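Local coordinates for AvrRxo1-ORF1 (Xanthomonas oryzae pv. oryzicola, PDB 4Z8T), which is a type III effector with a polynucleotide kinase domain, bound here to its interactor AvrRxo1-ORF2, and probably transfers phosphate from a nucleotide, at residues 68-76 and 213-224; 231-242 and 253-262. All coordinates share one frame; numbering follows the deposited sequence.

Contact 1: residues 68-76 and 213-224; sequences FALRGNTAT and VSSGFVAVRSNR. With SO4 (sulfate ion), chain F; SO4 (sulfate ion), chain E.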
loop_
_atom_site.group_PDB
_atom_site.type_symbol
_atom_site.label_atom_id
_atom_site.label_comp_id
_atom_site.label_asym_id
_atom_site.label_seq_id
_atom_site.Cartn_x
_atom_site.Cartn_y
_atom_site.Cartn_z
ATOM N N PHE A 68 21.407 -26.258 -1.656
ATOM C CA PHE A 68 20.155 -25.742 -2.200
ATOM C C PHE A 68 19.394 -25.096 -1.056
ATOM O O PHE A 68 19.052 -25.766 -0.073
ATOM C CB PHE A 68 19.298 -26.880 -2.771
ATOM C CG PHE A 68 19.840 -27.469 -4.035
ATOM C CD1 PHE A 68 20.731 -28.535 -3.989
ATOM C CD2 PHE A 68 19.476 -26.952 -5.267
ATOM C CE1 PHE A 68 21.235 -29.090 -5.160
ATOM C CE2 PHE A 68 19.980 -27.494 -6.437
ATOM C CZ PHE A 68 20.865 -28.565 -6.384
ATOM N N ALA A 69 19.152 -23.794 -1.166
ATOM C CA ALA A 69 18.502 -23.031 -0.108
ATOM C C ALA A 69 17.128 -22.607 -0.621
ATOM O O ALA A 69 17.016 -21.978 -1.671
ATOM C CB ALA A 69 19.351 -21.798 0.257
ATOM N N LEU A 70 16.081 -22.987 0.098
ATOM C CA LEU A 70 14.731 -22.567 -0.253
ATOM C C LEU A 70 14.272 -21.540 0.773
ATOM O O LEU A 70 13.829 -21.890 1.871
ATOM C CB LEU A 70 13.782 -23.771 -0.253
ATOM C CG LEU A 70 14.338 -24.970 -1.023
ATOM C CD1 LEU A 70 13.427 -26.201 -0.905
ATOM C CD2 LEU A 70 14.531 -24.578 -2.466
ATOM N N ARG A 71 14.416 -20.266 0.419
ATOM C CA ARG A 71 14.055 -19.158 1.291
ATOM C C ARG A 71 12.595 -18.790 1.098
ATOM O O ARG A 71 12.098 -18.771 -0.022
ATOM C CB ARG A 71 14.909 -17.943 0.916
ATOM C CG ARG A 71 14.702 -16.718 1.791
ATOM C CD ARG A 71 15.742 -15.629 1.506
ATOM N NE ARG A 71 15.651 -14.579 2.511
ATOM C CZ ARG A 71 14.915 -13.474 2.401
ATOM N NH1 ARG A 71 14.182 -13.253 1.318
ATOM N NH2 ARG A 71 14.890 -12.601 3.400
ATOM N N GLY A 72 11.914 -18.465 2.188
ATOM C CA GLY A 72 10.590 -17.884 2.060
ATOM C C GLY A 72 9.737 -18.160 3.265
ATOM O O GLY A 72 9.990 -19.108 4.012
ATOM N N ASN A 73 8.712 -17.329 3.434
ATOM C CA ASN A 73 7.815 -17.444 4.572
ATOM C C ASN A 73 6.964 -18.716 4.523
ATOM O O ASN A 73 6.884 -19.410 3.513
ATOM C CB ASN A 73 6.901 -16.211 4.621
ATOM C CG ASN A 73 6.244 -16.019 5.971
ATOM O OD1 ASN A 73 6.775 -16.438 7.006
ATOM N ND2 ASN A 73 5.073 -15.364 5.968
ATOM N N THR A 74 6.325 -18.991 5.645
ATOM C CA THR A 74 5.440 -20.138 5.797
ATOM C C THR A 74 4.348 -20.189 4.723
ATOM O O THR A 74 3.693 -19.183 4.441
ATOM C CB THR A 74 4.794 -20.059 7.186
ATOM O OG1 THR A 74 5.830 -19.958 8.176
ATOM C CG2 THR A 74 3.956 -21.287 7.475
ATOM N N ALA A 75 4.146 -21.372 4.143
ATOM C CA ALA A 75 3.016 -21.623 3.244
ATOM C C ALA A 75 2.935 -20.646 2.085
ATOM O O ALA A 75 1.851 -20.153 1.742
ATOM C CB ALA A 75 1.689 -21.662 4.029
ATOM N N THR A 76 4.082 -20.396 1.465
ATOM C CA THR A 76 4.154 -19.511 0.308
ATOM C C THR A 76 4.207 -20.268 -1.013
ATOM O O THR A 76 4.245 -19.654 -2.078
ATOM C CB THR A 76 5.386 -18.587 0.389
ATOM O OG1 THR A 76 6.553 -19.371 0.677
ATOM C CG2 THR A 76 5.200 -17.541 1.484
ATOM N N VAL A 213 3.577 -16.174 11.332
ATOM C CA VAL A 213 3.417 -15.945 9.899
ATOM C C VAL A 213 3.616 -14.471 9.539
ATOM O O VAL A 213 4.266 -14.137 8.537
ATOM C CB VAL A 213 2.039 -16.459 9.433
ATOM C CG1 VAL A 213 1.909 -16.347 7.913
ATOM C CG2 VAL A 213 1.864 -17.913 9.875
ATOM N N SER A 214 3.096 -13.573 10.366
ATOM C CA SER A 214 3.248 -12.139 10.103
ATOM C C SER A 214 4.673 -11.653 10.315
ATOM O O SER A 214 5.235 -10.959 9.463
ATOM C CB SER A 214 2.262 -11.330 10.949
ATOM O OG SER A 214 2.311 -9.958 10.578
ATOM N N SER A 215 5.281 -12.030 11.431
ATOM C CA SER A 215 6.649 -11.604 11.664
ATOM C C SER A 215 7.591 -12.241 10.653
ATOM O O SER A 215 8.569 -11.622 10.220
ATOM C CB SER A 215 7.083 -11.903 13.099
ATOM O OG SER A 215 6.516 -10.927 13.963
ATOM N N GLY A 216 7.268 -13.458 10.225
ATOM C CA GLY A 216 8.049 -14.103 9.181
ATOM C C GLY A 216 7.964 -13.357 7.862
ATOM O O GLY A 216 8.952 -13.246 7.134
ATOM N N PHE A 217 6.767 -12.866 7.551
ATOM C CA PHE A 217 6.520 -12.108 6.333
ATOM C C PHE A 217 7.315 -10.818 6.344
ATOM O O PHE A 217 7.983 -10.476 5.367
ATOM C CB PHE A 217 5.027 -11.805 6.251
ATOM C CG PHE A 217 4.635 -10.858 5.153
ATOM C CD1 PHE A 217 4.392 -11.325 3.876
ATOM C CD2 PHE A 217 4.420 -9.506 5.424
ATOM C CE1 PHE A 217 4.000 -10.456 2.877
ATOM C CE2 PHE A 217 4.023 -8.640 4.420
ATOM C CZ PHE A 217 3.819 -9.121 3.146
ATOM N N VAL A 218 7.232 -10.097 7.454
ATOM C CA VAL A 218 7.969 -8.855 7.582
ATOM C C VAL A 218 9.472 -9.081 7.421
ATOM O O VAL A 218 10.140 -8.378 6.655
ATOM C CB VAL A 218 7.675 -8.172 8.926
ATOM C CG1 VAL A 218 8.637 -7.012 9.142
ATOM C CG2 VAL A 218 6.227 -7.694 8.956
ATOM N N ALA A 219 9.991 -10.097 8.105
ATOM C CA ALA A 219 11.418 -10.396 8.067
ATOM C C ALA A 219 11.881 -10.813 6.675
ATOM O O ALA A 219 12.920 -10.354 6.195
ATOM C CB ALA A 219 11.753 -11.460 9.062
ATOM N N VAL A 220 11.121 -11.689 6.024
ATOM C CA VAL A 220 11.557 -12.192 4.729
ATOM C C VAL A 220 11.571 -11.089 3.674
ATOM O O VAL A 220 12.477 -11.024 2.846
ATOM C CB VAL A 220 10.734 -13.436 4.272
ATOM C CG1 VAL A 220 9.409 -13.030 3.703
ATOM C CG2 VAL A 220 11.535 -14.260 3.261
ATOM N N ARG A 221 10.598 -10.188 3.729
ATOM C CA ARG A 221 10.566 -9.105 2.775
ATOM C C ARG A 221 11.628 -8.045 3.076
ATOM O O ARG A 221 12.308 -7.583 2.169
ATOM C CB ARG A 221 9.163 -8.491 2.706
ATOM C CG ARG A 221 8.194 -9.418 1.987
ATOM C CD ARG A 221 7.190 -8.627 1.257
ATOM N NE ARG A 221 6.280 -9.452 0.457
ATOM C CZ ARG A 221 5.135 -9.001 -0.024
ATOM N NH1 ARG A 221 4.776 -7.741 0.206
ATOM N NH2 ARG A 221 4.354 -9.810 -0.724
ATOM N N SER A 222 11.763 -7.675 4.345
ATOM C CA SER A 222 12.679 -6.588 4.718
ATOM C C SER A 222 14.140 -6.903 4.416
ATOM O O SER A 222 14.942 -5.993 4.153
ATOM C CB SER A 222 12.528 -6.232 6.203
ATOM O OG SER A 222 11.242 -5.687 6.452
ATOM N N ASN A 223 14.491 -8.184 4.460
ATOM C CA ASN A 223 15.872 -8.599 4.255
ATOM C C ASN A 223 16.152 -9.210 2.895
ATOM O O ASN A 223 17.256 -9.674 2.640
ATOM C CB ASN A 223 16.292 -9.563 5.359
ATOM C CG ASN A 223 16.371 -8.883 6.694
ATOM O OD1 ASN A 223 17.209 -7.999 6.889
ATOM N ND2 ASN A 223 15.508 -9.275 7.623
ATOM N N ARG A 224 15.159 -9.190 2.012
ATOM C CA ARG A 224 15.292 -9.804 0.698
ATOM C C ARG A 224 16.396 -9.191 -0.166
ATOM O O ARG A 224 17.168 -9.914 -0.800
ATOM C CB ARG A 224 13.937 -9.717 -0.020
ATOM C CG ARG A 224 13.907 -10.295 -1.421
ATOM C CD ARG A 224 12.485 -10.678 -1.751
ATOM N NE ARG A 224 12.144 -11.996 -1.208
ATOM C CZ ARG A 224 10.945 -12.342 -0.736
ATOM N NH1 ARG A 224 9.965 -11.456 -0.696
ATOM N NH2 ARG A 224 10.741 -13.590 -0.306
HETATM S S SO4 F . 1.250 -7.999 -1.260
HETATM O O1 SO4 F . -0.032 -7.795 -1.932
HETATM O O2 SO4 F . 2.034 -6.771 -1.264
HETATM O O3 SO4 F . 1.999 -9.042 -1.949
HETATM O O4 SO4 F . 1.015 -8.406 0.128
HETATM S S SO4 E . 6.866 -24.015 5.573
HETATM O O1 SO4 E . 6.674 -25.296 4.891
HETATM O O2 SO4 E . 6.705 -22.958 4.577
HETATM O O3 SO4 E . 8.234 -23.988 6.093
HETATM O O4 SO4 E . 5.951 -23.878 6.703
HETATM O O HOH W 1 8.590 -15.337 1.400
#

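Contact 2: residues 231-242 and 253-262; sequences FIADPSLGNYRL and MVASVIGGEF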
loop_
_atom_site.group_PDB
_atom_site.type_symbol
_atom_site.label_atom_id
_atom_site.label_comp_id
_atom_site.label_asym_id
_atom_site.label_seq_id
_atom_site.Cartn_x
_atom_site.Cartn_y
_atom_site.Cartn_z
ATOM N N PHE A 231 24.498 -12.081 -4.022
ATOM C CA PHE A 231 24.708 -12.723 -5.303
ATOM C C PHE A 231 25.160 -11.748 -6.378
ATOM O O PHE A 231 25.953 -12.111 -7.254
ATOM C CB PHE A 231 23.455 -13.484 -5.751
ATOM C CG PHE A 231 23.178 -14.705 -4.911
ATOM C CD1 PHE A 231 22.534 -14.590 -3.700
ATOM C CD2 PHE A 231 23.589 -15.965 -5.333
ATOM C CE1 PHE A 231 22.286 -15.712 -2.924
ATOM C CE2 PHE A 231 23.355 -17.095 -4.550
ATOM C CZ PHE A 231 22.697 -16.960 -3.348
ATOM N N ILE A 232 24.668 -10.517 -6.315
ATOM C CA ILE A 232 25.137 -9.494 -7.247
ATOM C C ILE A 232 26.627 -9.258 -7.019
ATOM O O ILE A 232 27.386 -9.088 -7.974
ATOM C CB ILE A 232 24.365 -8.175 -7.072
ATOM C CG1 ILE A 232 22.915 -8.355 -7.538
ATOM C CG2 ILE A 232 25.022 -7.047 -7.871
ATOM C CD1 ILE A 232 22.049 -7.128 -7.343
ATOM N N ALA A 233 27.051 -9.275 -5.760
ATOM C CA ALA A 233 28.450 -8.958 -5.428
ATOM C C ALA A 233 29.417 -10.084 -5.768
ATOM O O ALA A 233 30.577 -9.836 -6.101
ATOM C CB ALA A 233 28.580 -8.605 -3.971
ATOM N N ASP A 234 28.961 -11.329 -5.668
ATOM C CA ASP A 234 29.867 -12.460 -5.825
ATOM C C ASP A 234 29.291 -13.513 -6.761
ATOM O O ASP A 234 28.568 -14.399 -6.319
ATOM C CB ASP A 234 30.150 -13.080 -4.460
ATOM C CG ASP A 234 31.102 -14.254 -4.539
ATOM O OD1 ASP A 234 31.791 -14.414 -5.575
ATOM O OD2 ASP A 234 31.171 -15.017 -3.559
ATOM N N PRO A 235 29.615 -13.421 -8.059
ATOM C CA PRO A 235 29.109 -14.379 -9.057
ATOM C C PRO A 235 29.483 -15.821 -8.731
ATOM O O PRO A 235 28.766 -16.749 -9.119
ATOM C CB PRO A 235 29.813 -13.950 -10.344
ATOM C CG PRO A 235 30.139 -12.511 -10.128
ATOM C CD PRO A 235 30.427 -12.353 -8.669
ATOM N N SER A 236 30.592 -16.013 -8.026
ATOM C CA SER A 236 31.059 -17.360 -7.717
ATOM C C SER A 236 30.237 -18.006 -6.605
ATOM O O SER A 236 30.383 -19.202 -6.348
ATOM C CB SER A 236 32.538 -17.348 -7.329
ATOM O OG SER A 236 32.716 -16.854 -6.013
ATOM N N LEU A 237 29.371 -17.227 -5.950
ATOM C CA LEU A 237 28.620 -17.742 -4.812
ATOM C C LEU A 237 27.647 -18.827 -5.262
ATOM O O LEU A 237 27.469 -19.846 -4.576
ATOM C CB LEU A 237 27.842 -16.615 -4.127
ATOM C CG LEU A 237 26.939 -16.999 -2.958
ATOM C CD1 LEU A 237 27.752 -17.659 -1.858
ATOM C CD2 LEU A 237 26.234 -15.751 -2.435
ATOM N N GLY A 238 27.035 -18.601 -6.418
ATOM C CA GLY A 238 26.008 -19.493 -6.931
ATOM C C GLY A 238 24.955 -18.701 -7.679
ATOM O O GLY A 238 25.253 -17.674 -8.282
ATOM N N ASN A 239 23.708 -19.150 -7.628
ATOM C CA ASN A 239 22.656 -18.462 -8.364
ATOM C C ASN A 239 21.475 -18.164 -7.460
ATOM O O ASN A 239 21.267 -18.853 -6.466
ATOM C CB ASN A 239 22.210 -19.293 -9.564
ATOM C CG ASN A 239 23.342 -19.520 -10.547
ATOM O OD1 ASN A 239 23.935 -18.567 -11.052
ATOM N ND2 ASN A 239 23.684 -20.784 -10.778
ATOM N N TYR A 240 20.723 -17.130 -7.825
ATOM C CA TYR A 240 19.573 -16.651 -7.054
ATOM C C TYR A 240 18.375 -16.456 -7.984
ATOM O O TYR A 240 18.490 -15.841 -9.039
ATOM C CB TYR A 240 19.913 -15.315 -6.376
ATOM C CG TYR A 240 18.722 -14.670 -5.703
ATOM C CD1 TYR A 240 17.853 -13.852 -6.424
ATOM C CD2 TYR A 240 18.454 -14.888 -4.357
ATOM C CE1 TYR A 240 16.751 -13.277 -5.831
ATOM C CE2 TYR A 240 17.346 -14.300 -3.744
ATOM C CZ TYR A 240 16.499 -13.500 -4.495
ATOM O OH TYR A 240 15.405 -12.909 -3.898
ATOM N N ARG A 241 17.206 -16.958 -7.573
ATOM C CA ARG A 241 15.965 -16.661 -8.291
ATOM C C ARG A 241 14.898 -16.308 -7.283
ATOM O O ARG A 241 14.786 -16.961 -6.237
ATOM C CB ARG A 241 15.498 -17.874 -9.103
ATOM C CG ARG A 241 16.303 -18.108 -10.371
ATOM C CD ARG A 241 15.853 -19.395 -11.061
ATOM N NE ARG A 241 16.322 -20.568 -10.315
ATOM C CZ ARG A 241 15.761 -21.769 -10.398
ATOM N NH1 ARG A 241 14.706 -21.946 -11.185
ATOM N NH2 ARG A 241 16.242 -22.774 -9.682
ATOM N N LEU A 242 14.116 -15.284 -7.600
ATOM C CA LEU A 242 13.029 -14.830 -6.743
ATOM C C LEU A 242 11.726 -15.036 -7.476
ATOM O O LEU A 242 11.556 -14.548 -8.579
ATOM C CB LEU A 242 13.168 -13.331 -6.474
ATOM C CG LEU A 242 11.967 -12.642 -5.799
ATOM C CD1 LEU A 242 11.642 -13.239 -4.421
ATOM C CD2 LEU A 242 12.305 -11.157 -5.668
HETATM N N MSE A 253 8.557 -15.432 -12.163
HETATM C CA MSE A 253 9.909 -14.965 -11.875
HETATM C C MSE A 253 9.898 -13.457 -11.736
HETATM O O MSE A 253 9.305 -12.741 -12.558
HETATM C CB MSE A 253 10.848 -15.350 -13.009
HETATM C CG MSE A 253 12.235 -14.846 -12.810
HETATM SE SE MSE A 253 13.222 -16.130 -11.756
HETATM C CE MSE A 253 13.227 -17.696 -12.976
ATOM N N VAL A 254 10.571 -12.962 -10.702
ATOM C CA VAL A 254 10.537 -11.536 -10.410
ATOM C C VAL A 254 11.920 -10.901 -10.566
ATOM O O VAL A 254 12.053 -9.837 -11.161
ATOM C CB VAL A 254 9.990 -11.292 -8.998
ATOM C CG1 VAL A 254 10.151 -9.808 -8.603
ATOM C CG2 VAL A 254 8.519 -11.669 -8.947
ATOM N N ALA A 255 12.942 -11.551 -10.019
ATOM C CA ALA A 255 14.320 -11.063 -10.178
ATOM C C ALA A 255 15.250 -12.261 -10.119
ATOM O O ALA A 255 14.889 -13.301 -9.581
ATOM C CB ALA A 255 14.680 -10.043 -9.080
ATOM N N SER A 256 16.462 -12.115 -10.639
ATOM C CA SER A 256 17.375 -13.248 -10.669
ATOM C C SER A 256 18.826 -12.833 -10.774
ATOM O O SER A 256 19.149 -11.790 -11.349
ATOM C CB SER A 256 17.032 -14.196 -11.833
ATOM O OG SER A 256 17.159 -13.547 -13.096
ATOM N N VAL A 257 19.709 -13.653 -10.221
ATOM C CA VAL A 257 21.133 -13.471 -10.474
ATOM C C VAL A 257 21.648 -14.835 -10.891
ATOM O O VAL A 257 21.774 -15.730 -10.062
ATOM C CB VAL A 257 21.890 -12.971 -9.239
ATOM C CG1 VAL A 257 23.325 -12.582 -9.645
ATOM C CG2 VAL A 257 21.184 -11.772 -8.587
ATOM N N ILE A 258 21.930 -14.973 -12.181
ATOM C CA ILE A 258 22.280 -16.261 -12.775
ATOM C C ILE A 258 23.537 -16.096 -13.624
ATOM O O ILE A 258 23.549 -15.315 -14.584
ATOM C CB ILE A 258 21.125 -16.765 -13.653
ATOM C CG1 ILE A 258 19.883 -17.029 -12.799
ATOM C CG2 ILE A 258 21.497 -18.087 -14.363
ATOM C CD1 ILE A 258 18.643 -17.305 -13.621
ATOM N N GLY A 259 24.582 -16.841 -13.278
ATOM C CA GLY A 259 25.866 -16.708 -13.950
ATOM C C GLY A 259 26.392 -15.301 -13.776
ATOM O O GLY A 259 27.077 -14.765 -14.653
ATOM N N GLY A 260 26.044 -14.695 -12.645
ATOM C CA GLY A 260 26.504 -13.358 -12.312
ATOM C C GLY A 260 25.666 -12.246 -12.914
ATOM O O GLY A 260 25.883 -11.068 -12.621
ATOM N N GLU A 261 24.709 -12.603 -13.757
ATOM C CA GLU A 261 23.913 -11.601 -14.446
ATOM C C GLU A 261 22.642 -11.297 -13.659
ATOM O O GLU A 261 21.866 -12.209 -13.363
ATOM C CB GLU A 261 23.576 -12.092 -15.854
ATOM C CG GLU A 261 22.817 -11.094 -16.705
ATOM C CD GLU A 261 23.215 -11.142 -18.176
ATOM O OE1 GLU A 261 24.392 -11.435 -18.483
ATOM O OE2 GLU A 261 22.339 -10.886 -19.031
ATOM N N PHE A 262 22.437 -10.024 -13.319
ATOM C CA PHE A 262 21.247 -9.589 -12.577
ATOM C C PHE A 262 20.177 -9.020 -13.504
ATOM O O PHE A 262 20.451 -8.139 -14.319
ATOM C CB PHE A 262 21.635 -8.543 -11.528
ATOM C CG PHE A 262 20.461 -7.922 -10.823
ATOM C CD1 PHE A 262 19.622 -8.691 -10.013
ATOM C CD2 PHE A 262 20.201 -6.571 -10.946
ATOM C CE1 PHE A 262 18.553 -8.119 -9.348
ATOM C CE2 PHE A 262 19.116 -5.998 -10.294
ATOM C CZ PHE A 262 18.301 -6.761 -9.494
HETATM O O HOH W 2 24.906 -15.836 -10.332
#

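Contact 1: residues 68-76 and 213-224
Arg71 and Asn73 reach from the end of strand 66-71 and the following loop to two backbone carbonyls of helix 210-222. The Arg71 chain is extended from CG to NE, with CG anti to the backbone N (chi1 -177°), and carries its guanidinium past the Val220 side chain. Arg71 NH2 donates to Val220 O at 2.9 Å, on a lone pair in the carbonyl plane but tilted 17° from the guanidinium plane, while NH1 adds a weak bond to the same oxygen. Val220 CG2 lies over one guanidinium face, 3.4 Å from Arg71 NH1. Arg224 NE sits at the edge of that guanidinium, and Asp184 forms salt bridges with both arginines, which probably offsets their like charges. Asn73, its CG likewise anti to the backbone N (chi1 -162°), directs ND2 to a lone pair of Val213 O, 3.0 Å away in the carbonyl plane, an acceptor shared with Phe217 N. Asn73 OD1 passes 3.4 Å from Gly216 CA, where the helix has no side chain, and takes a weak bond from Thr74 N. Ala75 N donates to O2 of the chain E sulfate at 3.0 Å. Strand, loop and amide-bound anion are consistent with the P-loop (Walker A) of a Zeta toxin-like kinase.

Contact 2: residues 231-242 and 253-262
Tyr240 and Val257 form a hydrogen-bonded pair in an antiparallel beta hairpin; the axes of its strand segments 238-242 and 253-258 approach to 4.6 Å. Backbone bonds join them in both directions between Tyr240 and Val257, and continue through Leu242 N to Ala255 O and Val254 N to Leu242 O; Arg241 and Ser256 make the non-hydrogen-bonded pair between. One side-chain bond lies beyond the ladder: Gly259 N donates to Asn239 OD1 at 2.9 Å, nearly straight at 167°, and so ties strand 238-245 to the type I' turn from Ile258 to Glu261. Asn239 ND2 is hydrogen-bonded to Glu181 on strand 179-185.

Apolar contacts gather on the face carrying Tyr240, Leu242 and Val257. Val257 CB meets Phe231 CB at 3.9 Å, and its CG2 touches Ile232 CG1, the two side chains crossing at about a right angle. Leu242 CD2 rests 3.9 Å from Val254 CG1. On the face of Arg241, selenomethionine Met253, bent at chi2 (87°) and chi3, brings CE to 3.7 Å from Arg241 CD, while the guanidinium goes on to Lys85 O. Near the end of helix 224-233, Ile232 CD1 makes a CH-pi contact over the Phe262 ring, 3.9 Å from its centroid and 10° off the normal.

In the fold
Contact 1 lies at the probable phosphate-binding loop, contact 2 toward one edge of the same mixed sheet, and their centres are about 18 Å apart. Strand 179-185 lies between strand 66-71 and strand 238-245. Helices 210-222 and 224-233 follow one another along the chain and carry the connection from contact 1 to contact 2. The direct touch falls on Arg224: Arg224 NE is 3.5 Å from Leu242 CD1, and Arg224 CG is 3.9 Å from Tyr240 OH. Asp184 provides a polar link, pairing with Arg71 and Arg224, and is also hydrogen-bonded to Tyr240 OH. AvrRxo1-ORF2 reaches both contacts, at Ser215 and at Phe262.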